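Local coordinates for beta-lactamase (Klebsiella pneumoniae, PDB 6KBY), which probably hydrolyses beta-lactam antibiotics to substituted beta-amino acids as a class C serine enzyme, and here carries AMP bound in its ligand pocket, at residues G88-D93 against V111-V116; S95-V100 against S107-S112; G266-G271 against S302-I307; N290-N295 against Q354-A359. One frame throughout, in Å; residues are numbered along the deposited sequence.

Contact 1. Residues G88-D93 against V111-V116; sequences GKLSLD and VSVLNV
Ser112 lays its CB against the chain just after Leu92, 3.8 Å from Leu92 O and about equally close to Asp93 O. Its hydroxyl serves the helix that starts at the next residue. With OG set between backbone N and carbonyl carbon (chi1 67°), it accepts from Asn115 N at 2.9 Å, while Ser112 N donates to Asn115 OD1 along a nearly straight line (172°). This reciprocal pair is a capping box. Val113, in the first turn, turns CG1 toward the leucines: Leu92 CD2 comes to 3.9 Å from Val113 CG1, the two side chains crossing at about a right angle. Leu90 CD2 nears the same methyl more loosely, at 4.3 Å from Val113 CG1. Leu164 of helix 158-171 adds to the surroundings of this valine. Leu114 makes the hydrogen bond of the contact, its N donating to Leu92 O at 2.8 Å with a bent N-H (144°). Its CB presses on the same carbonyl, 3.4 Å from Leu92 O, and the side chains of Leu92 and Leu114 both touch Tyr267 of strand 266-270. Early N-H groups of a helix have no acceptor within it. Here the serine hydroxyl takes that of Asn115 from within the segment, whereas Leu92 O takes that of Leu114 and so ties the loop to the helix start, whose partial positive charge would probably polarise the carbonyl.

Contact 2. Residues S95-V100 against S107-S112; sequences SVSHYV and SFDHVS
Backbone bonds join Val96 and Ser97 to the returning chain of residues 107-112. Val96 N donates to Val111 O at 2.7 Å, nearly head-on to the oxygen, and beside it Ser95 pairs with Ser112 in a single beta bridge, with Ser95 CA 3.3 Å from Val111 O in a CA-H...O contact. Ser97 N reaches Phe108 O at 3.2 Å, but from well above the carbonyl plane (55° out of it), a longer and less directed bond. Among the polar side chains, Ser97 OG donates to Asp109 OD1 at 2.7 Å. OG, set between the backbone N and the carbonyl carbon (chi1 69°), faces the carboxylate, which accepts through the anti lone pair of OD1, the one pointing away from OD2; the same OD1 also accepts from Gly105 N. A water bridges the two segments, 2.9 Å from Ser95 OG and donating to Asp109 O. Ser95 OG accepts from His98 N at 3.0 Å, which makes Ser95 the N-cap of the turn that follows. The apolar part centres on Val96. Its CG1 lies 3.7 Å from Phe108 CD1, the two side chains running side by side and pointing the same way, while CG2 turns to Val111. The Phe108 ring goes on to stack with Trp144 and to touch Leu163 and Leu141, so this patch leads into the surrounding helices. The pattern is that of an N-capped single helical turn bound to a following 3-10 turn, in a loop of the mainly helical part of the serine beta-lactamase fold.

Contact 3. Residues G266-G271 against S302-I307; sequences GYFKSG and SVATPI
Ser270 OG is held by two groups of the neighbouring strand: it donates to Val303 O at 2.7 Å and makes a short hydrogen bond with Ser302 OG at 2.6 Å. With the oxygen swung opposite the backbone N (chi1 -168°), Ser270 faces both partners, and its proton meets the Val303 carbonyl from above the plane. The strands are antiparallel neighbours in the large beta sheet of the serine beta-lactamase fold. Lys269 and Thr305 form the hydrogen-bonded pair: Lys269 N gives to Thr305 O at 2.8 Å and Thr305 N to Lys269 O at 2.9 Å. Further along, Ile307 N donates to Tyr267 O. Tyr267 and Phe268 both face Gln275 on the other neighbouring strand, a classic beta bulge. Phe268 and Pro306 make the non-hydrogen-bonded pair, and the Phe268 ring spreads along the partner strand: its CD2 is 3.9 Å from Ala304 CB and 3.7 Å from Pro306 CA. The ring also touches Thr118 and Thr120. On the face bearing Lys269 and Thr305, a water sits 2.7 Å from Thr305 OG1 while donating to Lys269 O. The Lys269 chain and that of Ile307 cross at about a right angle, bringing Ile307 CD1 to 3.8 Å from Lys269 CG.

Contact 4. Residues N290-N295 against Q354-A359; sequences NLLTGN and QRVTVA
This is an apolar helix-helix contact in the alpha/beta part of the serine beta-lactamase fold, where helix 288-294 and the C-terminal helix 352-364 lie beside the main sheet. The axes of the two short segments run roughly antiparallel (149°) and approach to 9.8 Å, with no hydrogen bond between them. Val356 carries the contact, its two methyls going to different residues. CG1, anti to its backbone N, pushes onto the fork of Leu291: Val356 CG1 to Leu291 CG is 3.5 Å, tighter than usual for carbons, and CD2 of that leucine is just as close. Leu292 brings CD2 to 3.9 Å from Val356 CG1 from another side. CG2 of the valine rests over a face of the amide of Asn295, 3.8 Å from Asn295 CG. That amide is fixed from its polar end: Asn295 ND2 donates to Leu291 O at 3.0 Å, fairly straight (163°) and close to the amide plane, and gives a second bond to Asn320 OD1. Held at ND2, the amide presents a flat face to the methyl, which sits over CG and ND2. Tyr331 of strand 328-335 touches both Asn295 and Val356, while Leu291 leans on Trp318 of strand 317-325, so the helix pair is seated on the sheet. The side chain of Asn295 is about 9 Å from the bound AMP, and Arg355, next to the valine, hydrogen-bonds Ser324 of the AMP site. At the outer edge Leu292 CD2 stops 3.8 Å from Thr357 OG1, a hydroxyl bonded to Asp353 O of its own helix.

Contacts 1 and 2 have centres 9 Å apart, share Val111 and Ser112, and lie in the mainly helical part of the chain. Tyr99 ties them: its OH probably hydrogen-bonds Ser91 N, and its ring packs on Val113. Contact 3, about 17 Å from contact 1 between centres, brings in the sheet, strand 266-270 packing on the start of helix 113-117. Contact 4, on helices beside the same sheet, has its centre about 19 Å from that of contact 3 and 34 Å from that of contact 2. Along the chain contacts 1 and 2 close first; contacts 3 and 4 then alternate. The four therefore run from the helical region across the strands to the C-terminal helix, contacts 3 and 4 nearing the AMP pocket.

Contact 1. Residues G88-D93 against V111-V116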
loop_
_atom_site.group_PDB
_atom_site.type_symbol
_atom_site.label_atom_id
_atom_site.label_comp_id
_atom_site.label_asym_id
_atom_site.label_seq_id
_atom_site.Cartn_x
_atom_site.Cartn_y
_atom_site.Cartn_z
ATOM N N GLY A 88 -20.909 1.825 -9.796
ATOM C CA GLY A 88 -21.776 0.945 -10.552
ATOM C C GLY A 88 -21.143 0.283 -11.753
ATOM O O GLY A 88 -21.872 -0.271 -12.584
ATOM N N LYS A 89 -19.813 0.302 -11.864
ATOM C CA LYS A 89 -19.125 -0.224 -13.036
ATOM C C LYS A 89 -18.537 -1.608 -12.818
ATOM O O LYS A 89 -18.117 -2.243 -13.791
ATOM C CB LYS A 89 -18.002 0.731 -13.464
ATOM C CG LYS A 89 -18.465 2.157 -13.698
ATOM C CD LYS A 89 -19.521 2.220 -14.785
ATOM C CE LYS A 89 -20.070 3.629 -14.924
ATOM N NZ LYS A 89 -19.063 4.640 -14.505
ATOM N N LEU A 90 -18.516 -2.092 -11.580
ATOM C CA LEU A 90 -17.798 -3.302 -11.224
ATOM C C LEU A 90 -18.548 -3.965 -10.083
ATOM O O LEU A 90 -18.974 -3.282 -9.153
ATOM C CB LEU A 90 -16.384 -2.899 -10.770
ATOM C CG LEU A 90 -15.337 -3.906 -10.320
ATOM C CD1 LEU A 90 -13.979 -3.254 -10.419
ATOM C CD2 LEU A 90 -15.585 -4.330 -8.902
ATOM N N SER A 91 -18.723 -5.281 -10.163
ATOM C CA SER A 91 -19.153 -6.085 -9.025
ATOM C C SER A 91 -18.016 -7.008 -8.616
ATOM O O SER A 91 -17.511 -7.785 -9.436
ATOM C CB SER A 91 -20.377 -6.932 -9.347
ATOM O OG SER A 91 -20.576 -7.852 -8.283
ATOM N N LEU A 92 -17.631 -6.940 -7.343
ATOM C CA LEU A 92 -16.507 -7.732 -6.862
ATOM C C LEU A 92 -16.785 -9.227 -6.898
ATOM O O LEU A 92 -15.839 -10.020 -6.981
ATOM C CB LEU A 92 -16.133 -7.293 -5.449
ATOM C CG LEU A 92 -15.641 -5.850 -5.318
ATOM C CD1 LEU A 92 -15.533 -5.463 -3.857
ATOM C CD2 LEU A 92 -14.291 -5.705 -5.990
ATOM N N ASP A 93 -18.051 -9.631 -6.848
ATOM C CA ASP A 93 -18.370 -11.049 -6.836
ATOM C C ASP A 93 -18.331 -11.691 -8.216
ATOM O O ASP A 93 -18.307 -12.922 -8.304
ATOM C CB ASP A 93 -19.719 -11.261 -6.147
ATOM C CG ASP A 93 -19.621 -11.132 -4.639
ATOM O OD1 ASP A 93 -18.734 -11.787 -4.062
ATOM O OD2 ASP A 93 -20.404 -10.354 -4.040
ATOM N N VAL A 111 -12.426 -17.608 -10.704
ATOM C CA VAL A 111 -11.733 -16.652 -9.848
ATOM C C VAL A 111 -12.545 -15.368 -9.873
ATOM O O VAL A 111 -12.792 -14.818 -10.950
ATOM C CB VAL A 111 -10.316 -16.375 -10.379
ATOM C CG1 VAL A 111 -9.645 -15.270 -9.578
ATOM C CG2 VAL A 111 -9.472 -17.639 -10.379
ATOM N N SER A 112 -12.938 -14.864 -8.705
ATOM C CA SER A 112 -13.691 -13.619 -8.686
ATOM C C SER A 112 -12.760 -12.412 -8.638
ATOM O O SER A 112 -11.577 -12.506 -8.291
ATOM C CB SER A 112 -14.648 -13.572 -7.496
ATOM O OG SER A 112 -13.902 -13.508 -6.293
ATOM N N VAL A 113 -13.319 -11.253 -8.984
ATOM C CA VAL A 113 -12.586 -10.011 -8.763
ATOM C C VAL A 113 -12.210 -9.872 -7.291
ATOM O O VAL A 113 -11.096 -9.452 -6.955
ATOM C CB VAL A 113 -13.381 -8.804 -9.297
ATOM C CG1 VAL A 113 -12.622 -7.509 -9.080
ATOM C CG2 VAL A 113 -13.688 -8.988 -10.774
ATOM N N LEU A 114 -13.122 -10.247 -6.392
ATOM C CA LEU A 114 -12.815 -10.215 -4.965
ATOM C C LEU A 114 -11.595 -11.069 -4.648
ATOM O O LEU A 114 -10.736 -10.663 -3.852
ATOM C CB LEU A 114 -14.025 -10.683 -4.155
ATOM C CG LEU A 114 -13.888 -10.504 -2.637
ATOM C CD1 LEU A 114 -13.842 -9.034 -2.253
ATOM C CD2 LEU A 114 -15.003 -11.223 -1.888
ATOM N N ASN A 115 -11.491 -12.246 -5.273
ATOM C CA ASN A 115 -10.326 -13.097 -5.034
ATOM C C ASN A 115 -9.028 -12.372 -5.385
ATOM O O ASN A 115 -8.069 -12.390 -4.607
ATOM C CB ASN A 115 -10.403 -14.396 -5.841
ATOM C CG ASN A 115 -11.473 -15.389 -5.359
ATOM O OD1 ASN A 115 -12.091 -16.065 -6.186
ATOM N ND2 ASN A 115 -11.645 -15.528 -4.045
ATOM N N VAL A 116 -8.956 -11.746 -6.562
ATOM C CA VAL A 116 -7.707 -11.051 -6.881
ATOM C C VAL A 116 -7.503 -9.827 -5.996
ATOM O O VAL A 116 -6.360 -9.418 -5.754
ATOM C CB VAL A 116 -7.518 -10.746 -8.384
ATOM C CG1 VAL A 116 -7.381 -12.027 -9.190
ATOM C CG2 VAL A 116 -8.636 -9.874 -8.935
#

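Contact 2. Residues S95-V100 against S107-S112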
loop_
_atom_site.group_PDB
_atom_site.type_symbol
_atom_site.label_atom_id
_atom_site.label_comp_id
_atom_site.label_asym_id
_atom_site.label_seq_id
_atom_site.Cartn_x
_atom_site.Cartn_y
_atom_site.Cartn_z
ATOM N N SER A 95 -16.849 -12.987 -11.853
ATOM C CA SER A 95 -15.596 -13.635 -12.199
ATOM C C SER A 95 -14.679 -12.686 -12.968
ATOM O O SER A 95 -15.114 -11.721 -13.606
ATOM C CB SER A 95 -15.854 -14.871 -13.055
ATOM O OG SER A 95 -16.356 -14.495 -14.328
ATOM N N VAL A 96 -13.384 -12.996 -12.917
ATOM C CA VAL A 96 -12.418 -12.265 -13.728
ATOM C C VAL A 96 -12.758 -12.390 -15.209
ATOM O O VAL A 96 -12.711 -11.404 -15.953
ATOM C CB VAL A 96 -10.989 -12.745 -13.414
ATOM C CG1 VAL A 96 -10.008 -12.267 -14.475
ATOM C CG2 VAL A 96 -10.565 -12.251 -12.040
ATOM N N SER A 97 -13.128 -13.591 -15.661
ATOM C CA SER A 97 -13.404 -13.754 -17.085
ATOM C C SER A 97 -14.670 -13.021 -17.511
ATOM O O SER A 97 -14.816 -12.704 -18.696
ATOM C CB SER A 97 -13.455 -15.229 -17.481
ATOM O OG SER A 97 -14.590 -15.840 -16.923
ATOM N N HIS A 98 -15.574 -12.723 -16.578
ATOM C CA HIS A 98 -16.696 -11.856 -16.916
ATOM C C HIS A 98 -16.211 -10.519 -17.460
ATOM O O HIS A 98 -16.781 -9.986 -18.421
ATOM C CB HIS A 98 -17.582 -11.643 -15.690
ATOM C CG HIS A 98 -18.730 -10.715 -15.937
ATOM N ND1 HIS A 98 -19.863 -11.102 -16.618
ATOM C CD2 HIS A 98 -18.915 -9.415 -15.605
ATOM C CE1 HIS A 98 -20.700 -10.083 -16.692
ATOM N NE2 HIS A 98 -20.149 -9.047 -16.087
ATOM N N TYR A 99 -15.154 -9.964 -16.861
ATOM C CA TYR A 99 -14.632 -8.664 -17.264
ATOM C C TYR A 99 -13.492 -8.738 -18.266
ATOM O O TYR A 99 -13.209 -7.733 -18.928
ATOM C CB TYR A 99 -14.167 -7.865 -16.039
ATOM C CG TYR A 99 -15.313 -7.503 -15.138
ATOM C CD1 TYR A 99 -16.245 -6.554 -15.527
ATOM C CD2 TYR A 99 -15.484 -8.129 -13.910
ATOM C CE1 TYR A 99 -17.311 -6.232 -14.723
ATOM C CE2 TYR A 99 -16.547 -7.809 -13.094
ATOM C CZ TYR A 99 -17.457 -6.864 -13.507
ATOM O OH TYR A 99 -18.517 -6.550 -12.698
ATOM N N VAL A 100 -12.819 -9.877 -18.372
ATOM C CA VAL A 100 -11.704 -10.051 -19.296
ATOM C C VAL A 100 -12.102 -11.175 -20.244
ATOM O O VAL A 100 -11.742 -12.337 -20.012
ATOM C CB VAL A 100 -10.399 -10.362 -18.545
ATOM C CG1 VAL A 100 -9.214 -10.344 -19.505
ATOM C CG2 VAL A 100 -10.189 -9.376 -17.393
ATOM N N SER A 107 -9.270 -20.936 -16.203
ATOM C CA SER A 107 -9.462 -21.000 -14.758
ATOM C C SER A 107 -10.063 -19.721 -14.205
ATOM O O SER A 107 -10.642 -19.738 -13.113
ATOM C CB SER A 107 -8.135 -21.280 -14.058
ATOM O OG SER A 107 -7.651 -22.560 -14.413
ATOM N N PHE A 108 -9.962 -18.617 -14.940
ATOM C CA PHE A 108 -10.532 -17.364 -14.468
ATOM C C PHE A 108 -12.052 -17.316 -14.560
ATOM O O PHE A 108 -12.649 -16.333 -14.094
ATOM C CB PHE A 108 -9.838 -16.183 -15.146
ATOM C CG PHE A 108 -8.438 -15.996 -14.663
ATOM C CD1 PHE A 108 -8.208 -15.362 -13.455
ATOM C CD2 PHE A 108 -7.359 -16.521 -15.358
ATOM C CE1 PHE A 108 -6.929 -15.210 -12.967
ATOM C CE2 PHE A 108 -6.071 -16.370 -14.880
ATOM C CZ PHE A 108 -5.857 -15.715 -13.679
ATOM N N ASP A 109 -12.690 -18.358 -15.108
ATOM C CA ASP A 109 -14.128 -18.511 -14.933
ATOM C C ASP A 109 -14.496 -18.732 -13.473
ATOM O O ASP A 109 -15.662 -18.557 -13.108
ATOM C CB ASP A 109 -14.645 -19.727 -15.709
ATOM C CG ASP A 109 -14.659 -19.527 -17.218
ATOM O OD1 ASP A 109 -14.459 -18.406 -17.715
ATOM O OD2 ASP A 109 -14.898 -20.528 -17.929
ATOM N N HIS A 110 -13.542 -19.151 -12.642
ATOM C CA HIS A 110 -13.813 -19.535 -11.263
ATOM C C HIS A 110 -13.026 -18.707 -10.259
ATOM O O HIS A 110 -12.945 -19.090 -9.086
ATOM C CB HIS A 110 -13.533 -21.025 -11.063
ATOM C CG HIS A 110 -14.288 -21.906 -12.009
ATOM N ND1 HIS A 110 -15.665 -21.932 -12.057
ATOM C CD2 HIS A 110 -13.863 -22.781 -12.951
ATOM C CE1 HIS A 110 -16.056 -22.796 -12.978
ATOM N NE2 HIS A 110 -14.983 -23.319 -13.540
ATOM N N VAL A 111 -12.426 -17.608 -10.704
ATOM C CA VAL A 111 -11.733 -16.652 -9.848
ATOM C C VAL A 111 -12.545 -15.368 -9.873
ATOM O O VAL A 111 -12.792 -14.818 -10.950
ATOM C CB VAL A 111 -10.316 -16.375 -10.379
ATOM C CG1 VAL A 111 -9.645 -15.270 -9.578
ATOM C CG2 VAL A 111 -9.472 -17.639 -10.379
ATOM N N SER A 112 -12.938 -14.864 -8.705
ATOM C CA SER A 112 -13.691 -13.619 -8.686
ATOM C C SER A 112 -12.760 -12.412 -8.638
ATOM O O SER A 112 -11.577 -12.506 -8.291
ATOM C CB SER A 112 -14.648 -13.572 -7.496
ATOM O OG SER A 112 -13.902 -13.508 -6.293
HETATM O O HOH W 1 -17.562 -17.158 -14.561
#

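Contact 3. Residues G266-G271 against S302-I307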
loop_
_atom_site.group_PDB
_atom_site.type_symbol
_atom_site.label_atom_id
_atom_site.label_comp_id
_atom_site.label_asym_id
_atom_site.label_seq_id
_atom_site.Cartn_x
_atom_site.Cartn_y
_atom_site.Cartn_z
ATOM N N GLY A 266 -13.764 -6.061 5.510
ATOM C CA GLY A 266 -13.046 -7.293 5.799
ATOM C C GLY A 266 -13.666 -8.491 5.111
ATOM O O GLY A 266 -14.845 -8.800 5.318
ATOM N N TYR A 267 -12.880 -9.180 4.285
ATOM C CA TYR A 267 -13.394 -10.241 3.429
ATOM C C TYR A 267 -12.894 -11.631 3.784
ATOM O O TYR A 267 -13.613 -12.608 3.540
ATOM C CB TYR A 267 -13.047 -9.953 1.964
ATOM C CG TYR A 267 -13.736 -8.737 1.400
ATOM C CD1 TYR A 267 -15.108 -8.729 1.209
ATOM C CD2 TYR A 267 -13.016 -7.597 1.056
ATOM C CE1 TYR A 267 -15.746 -7.628 0.685
ATOM C CE2 TYR A 267 -13.647 -6.486 0.524
ATOM C CZ TYR A 267 -15.014 -6.507 0.344
ATOM O OH TYR A 267 -15.679 -5.424 -0.191
ATOM N N PHE A 268 -11.682 -11.756 4.318
ATOM C CA PHE A 268 -11.141 -13.050 4.699
ATOM C C PHE A 268 -10.339 -12.889 5.976
ATOM O O PHE A 268 -9.722 -11.847 6.215
ATOM C CB PHE A 268 -10.194 -13.640 3.638
ATOM C CG PHE A 268 -10.881 -14.079 2.376
ATOM C CD1 PHE A 268 -11.092 -13.180 1.349
ATOM C CD2 PHE A 268 -11.306 -15.394 2.211
ATOM C CE1 PHE A 268 -11.732 -13.576 0.190
ATOM C CE2 PHE A 268 -11.930 -15.796 1.041
ATOM C CZ PHE A 268 -12.149 -14.888 0.040
ATOM N N LYS A 269 -10.330 -13.941 6.780
ATOM C CA LYS A 269 -9.382 -14.068 7.874
ATOM C C LYS A 269 -8.279 -15.014 7.438
ATOM O O LYS A 269 -8.541 -16.033 6.793
ATOM C CB LYS A 269 -10.058 -14.643 9.119
ATOM C CG LYS A 269 -10.925 -13.649 9.853
ATOM C CD LYS A 269 -11.343 -14.207 11.198
ATOM C CE LYS A 269 -10.492 -13.604 12.293
ATOM N NZ LYS A 269 -11.319 -13.134 13.438
ATOM N N SER A 270 -7.045 -14.674 7.781
ATOM C CA SER A 270 -5.921 -15.556 7.498
ATOM C C SER A 270 -4.864 -15.287 8.551
ATOM O O SER A 270 -4.419 -14.143 8.701
ATOM C CB SER A 270 -5.367 -15.287 6.099
ATOM O OG SER A 270 -4.466 -16.305 5.702
ATOM N N GLY A 271 -4.479 -16.321 9.293
ATOM C CA GLY A 271 -3.534 -16.110 10.375
ATOM C C GLY A 271 -4.079 -15.080 11.340
ATOM O O GLY A 271 -5.231 -15.155 11.776
ATOM N N SER A 302 -1.137 -19.345 2.988
ATOM C CA SER A 302 -1.864 -19.598 4.222
ATOM C C SER A 302 -3.306 -19.962 3.894
ATOM O O SER A 302 -3.807 -19.692 2.801
ATOM C CB SER A 302 -1.845 -18.375 5.146
ATOM O OG SER A 302 -2.330 -17.226 4.466
ATOM N N VAL A 303 -3.979 -20.586 4.858
ATOM C CA VAL A 303 -5.407 -20.841 4.725
ATOM C C VAL A 303 -6.163 -19.524 4.851
ATOM O O VAL A 303 -5.836 -18.682 5.697
ATOM C CB VAL A 303 -5.850 -21.843 5.807
ATOM C CG1 VAL A 303 -7.370 -21.976 5.846
ATOM C CG2 VAL A 303 -5.202 -23.197 5.567
ATOM N N ALA A 304 -7.181 -19.332 4.012
ATOM C CA ALA A 304 -8.048 -18.163 4.094
ATOM C C ALA A 304 -9.462 -18.618 4.412
ATOM O O ALA A 304 -9.929 -19.631 3.883
ATOM C CB ALA A 304 -8.045 -17.381 2.780
ATOM N N THR A 305 -10.137 -17.883 5.286
ATOM C CA THR A 305 -11.490 -18.221 5.686
ATOM C C THR A 305 -12.401 -17.039 5.389
ATOM O O THR A 305 -12.107 -15.918 5.823
ATOM C CB THR A 305 -11.529 -18.557 7.184
ATOM O OG1 THR A 305 -10.688 -19.693 7.431
ATOM C CG2 THR A 305 -12.949 -18.886 7.622
ATOM N N PRO A 306 -13.484 -17.227 4.643
ATOM C CA PRO A 306 -14.329 -16.083 4.278
ATOM C C PRO A 306 -14.969 -15.438 5.496
ATOM O O PRO A 306 -15.242 -16.089 6.506
ATOM C CB PRO A 306 -15.402 -16.705 3.376
ATOM C CG PRO A 306 -14.877 -18.030 2.992
ATOM C CD PRO A 306 -13.980 -18.490 4.074
ATOM N N ILE A 307 -15.203 -14.133 5.386
ATOM C CA ILE A 307 -16.051 -13.389 6.309
ATOM C C ILE A 307 -17.295 -13.022 5.510
ATOM O O ILE A 307 -17.249 -12.149 4.640
ATOM C CB ILE A 307 -15.352 -12.141 6.860
ATOM C CG1 ILE A 307 -14.009 -12.503 7.503
ATOM C CG2 ILE A 307 -16.254 -11.435 7.856
ATOM C CD1 ILE A 307 -13.145 -11.296 7.830
HETATM O O HOH W 2 -8.210 -18.812 8.057
HETATM O O HOH W 3 -5.433 -18.956 8.508
#

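Contact 4. Residues N290-N295 against Q354-A359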
loop_
_atom_site.group_PDB
_atom_site.type_symbol
_atom_site.label_atom_id
_atom_site.label_comp_id
_atom_site.label_asym_id
_atom_site.label_seq_id
_atom_site.Cartn_x
_atom_site.Cartn_y
_atom_site.Cartn_z
ATOM N N ASN A 290 1.338 -10.022 17.574
ATOM C CA ASN A 290 0.387 -10.352 16.518
ATOM C C ASN A 290 0.583 -9.471 15.293
ATOM O O ASN A 290 0.416 -9.927 14.158
ATOM C CB ASN A 290 -1.042 -10.252 17.040
ATOM C CG ASN A 290 -1.393 -11.380 17.988
ATOM O OD1 ASN A 290 -0.732 -12.420 18.006
ATOM N ND2 ASN A 290 -2.443 -11.187 18.774
ATOM N N LEU A 291 0.935 -8.206 15.503
ATOM C CA LEU A 291 1.195 -7.321 14.377
ATOM C C LEU A 291 2.420 -7.780 13.595
ATOM O O LEU A 291 2.435 -7.729 12.360
ATOM C CB LEU A 291 1.378 -5.897 14.894
ATOM C CG LEU A 291 1.381 -4.792 13.842
ATOM C CD1 LEU A 291 0.111 -4.830 13.010
ATOM C CD2 LEU A 291 1.553 -3.439 14.514
ATOM N N LEU A 292 3.454 -8.237 14.303
ATOM C CA LEU A 292 4.638 -8.752 13.630
ATOM C C LEU A 292 4.305 -10.004 12.832
ATOM O O LEU A 292 4.685 -10.126 11.664
ATOM C CB LEU A 292 5.739 -9.019 14.653
ATOM C CG LEU A 292 6.338 -7.760 15.275
ATOM C CD1 LEU A 292 7.230 -8.128 16.452
ATOM C CD2 LEU A 292 7.107 -6.948 14.237
ATOM N N THR A 293 3.585 -10.947 13.447
ATOM C CA THR A 293 3.171 -12.151 12.734
ATOM C C THR A 293 2.326 -11.800 11.520
ATOM O O THR A 293 2.535 -12.337 10.425
ATOM C CB THR A 293 2.388 -13.063 13.677
ATOM O OG1 THR A 293 3.224 -13.438 14.783
ATOM C CG2 THR A 293 1.903 -14.317 12.951
ATOM N N GLY A 294 1.377 -10.886 11.698
ATOM C CA GLY A 294 0.511 -10.463 10.613
ATOM C C GLY A 294 1.217 -9.726 9.498
ATOM O O GLY A 294 0.634 -9.565 8.421
ATOM N N ASN A 295 2.446 -9.271 9.734
ATOM C CA ASN A 295 3.270 -8.631 8.718
ATOM C C ASN A 295 4.396 -9.537 8.232
ATOM O O ASN A 295 5.392 -9.061 7.681
ATOM C CB ASN A 295 3.783 -7.280 9.209
ATOM C CG ASN A 295 2.750 -6.194 9.032
ATOM O OD1 ASN A 295 2.594 -5.662 7.930
ATOM N ND2 ASN A 295 2.006 -5.889 10.092
ATOM N N GLN A 354 11.219 -4.195 11.790
ATOM C CA GLN A 354 11.652 -2.912 12.331
ATOM C C GLN A 354 10.674 -1.795 11.988
ATOM O O GLN A 354 10.400 -0.929 12.828
ATOM C CB GLN A 354 13.046 -2.570 11.822
ATOM C CG GLN A 354 14.113 -3.529 12.288
ATOM C CD GLN A 354 15.465 -3.106 11.793
ATOM O OE1 GLN A 354 16.127 -2.275 12.409
ATOM N NE2 GLN A 354 15.872 -3.648 10.658
ATOM N N ARG A 355 10.153 -1.780 10.755
ATOM C CA ARG A 355 9.159 -0.771 10.389
ATOM C C ARG A 355 7.964 -0.843 11.324
ATOM O O ARG A 355 7.500 0.173 11.858
ATOM C CB ARG A 355 8.669 -1.002 8.956
ATOM C CG ARG A 355 9.764 -1.102 7.926
ATOM C CD ARG A 355 9.212 -1.299 6.526
ATOM N NE ARG A 355 10.226 -1.895 5.666
ATOM C CZ ARG A 355 10.012 -2.278 4.408
ATOM N NH1 ARG A 355 8.818 -2.105 3.847
ATOM N NH2 ARG A 355 10.999 -2.837 3.716
ATOM N N VAL A 356 7.448 -2.054 11.519
ATOM C CA VAL A 356 6.246 -2.254 12.315
ATOM C C VAL A 356 6.497 -1.900 13.775
ATOM O O VAL A 356 5.662 -1.265 14.430
ATOM C CB VAL A 356 5.797 -3.715 12.151
ATOM C CG1 VAL A 356 4.733 -4.055 13.169
ATOM C CG2 VAL A 356 5.334 -3.973 10.717
ATOM N N THR A 357 7.650 -2.309 14.305
ATOM C CA THR A 357 7.959 -2.044 15.706
ATOM C C THR A 357 8.071 -0.545 15.973
ATOM O O THR A 357 7.529 -0.026 16.958
ATOM C CB THR A 357 9.246 -2.779 16.095
ATOM O OG1 THR A 357 9.048 -4.193 15.969
ATOM C CG2 THR A 357 9.639 -2.447 17.532
ATOM N N VAL A 358 8.785 0.172 15.103
ATOM C CA VAL A 358 8.915 1.617 15.266
ATOM C C VAL A 358 7.551 2.294 15.189
ATOM O O VAL A 358 7.215 3.147 16.019
ATOM C CB VAL A 358 9.913 2.181 14.239
ATOM C CG1 VAL A 358 9.836 3.694 14.193
ATOM C CG2 VAL A 358 11.328 1.732 14.581
ATOM N N ALA A 359 6.735 1.905 14.205
ATOM C CA ALA A 359 5.406 2.495 14.079
ATOM C C ALA A 359 4.557 2.220 15.316
ATOM O O ALA A 359 3.828 3.100 15.791
ATOM C CB ALA A 359 4.715 1.949 12.831
#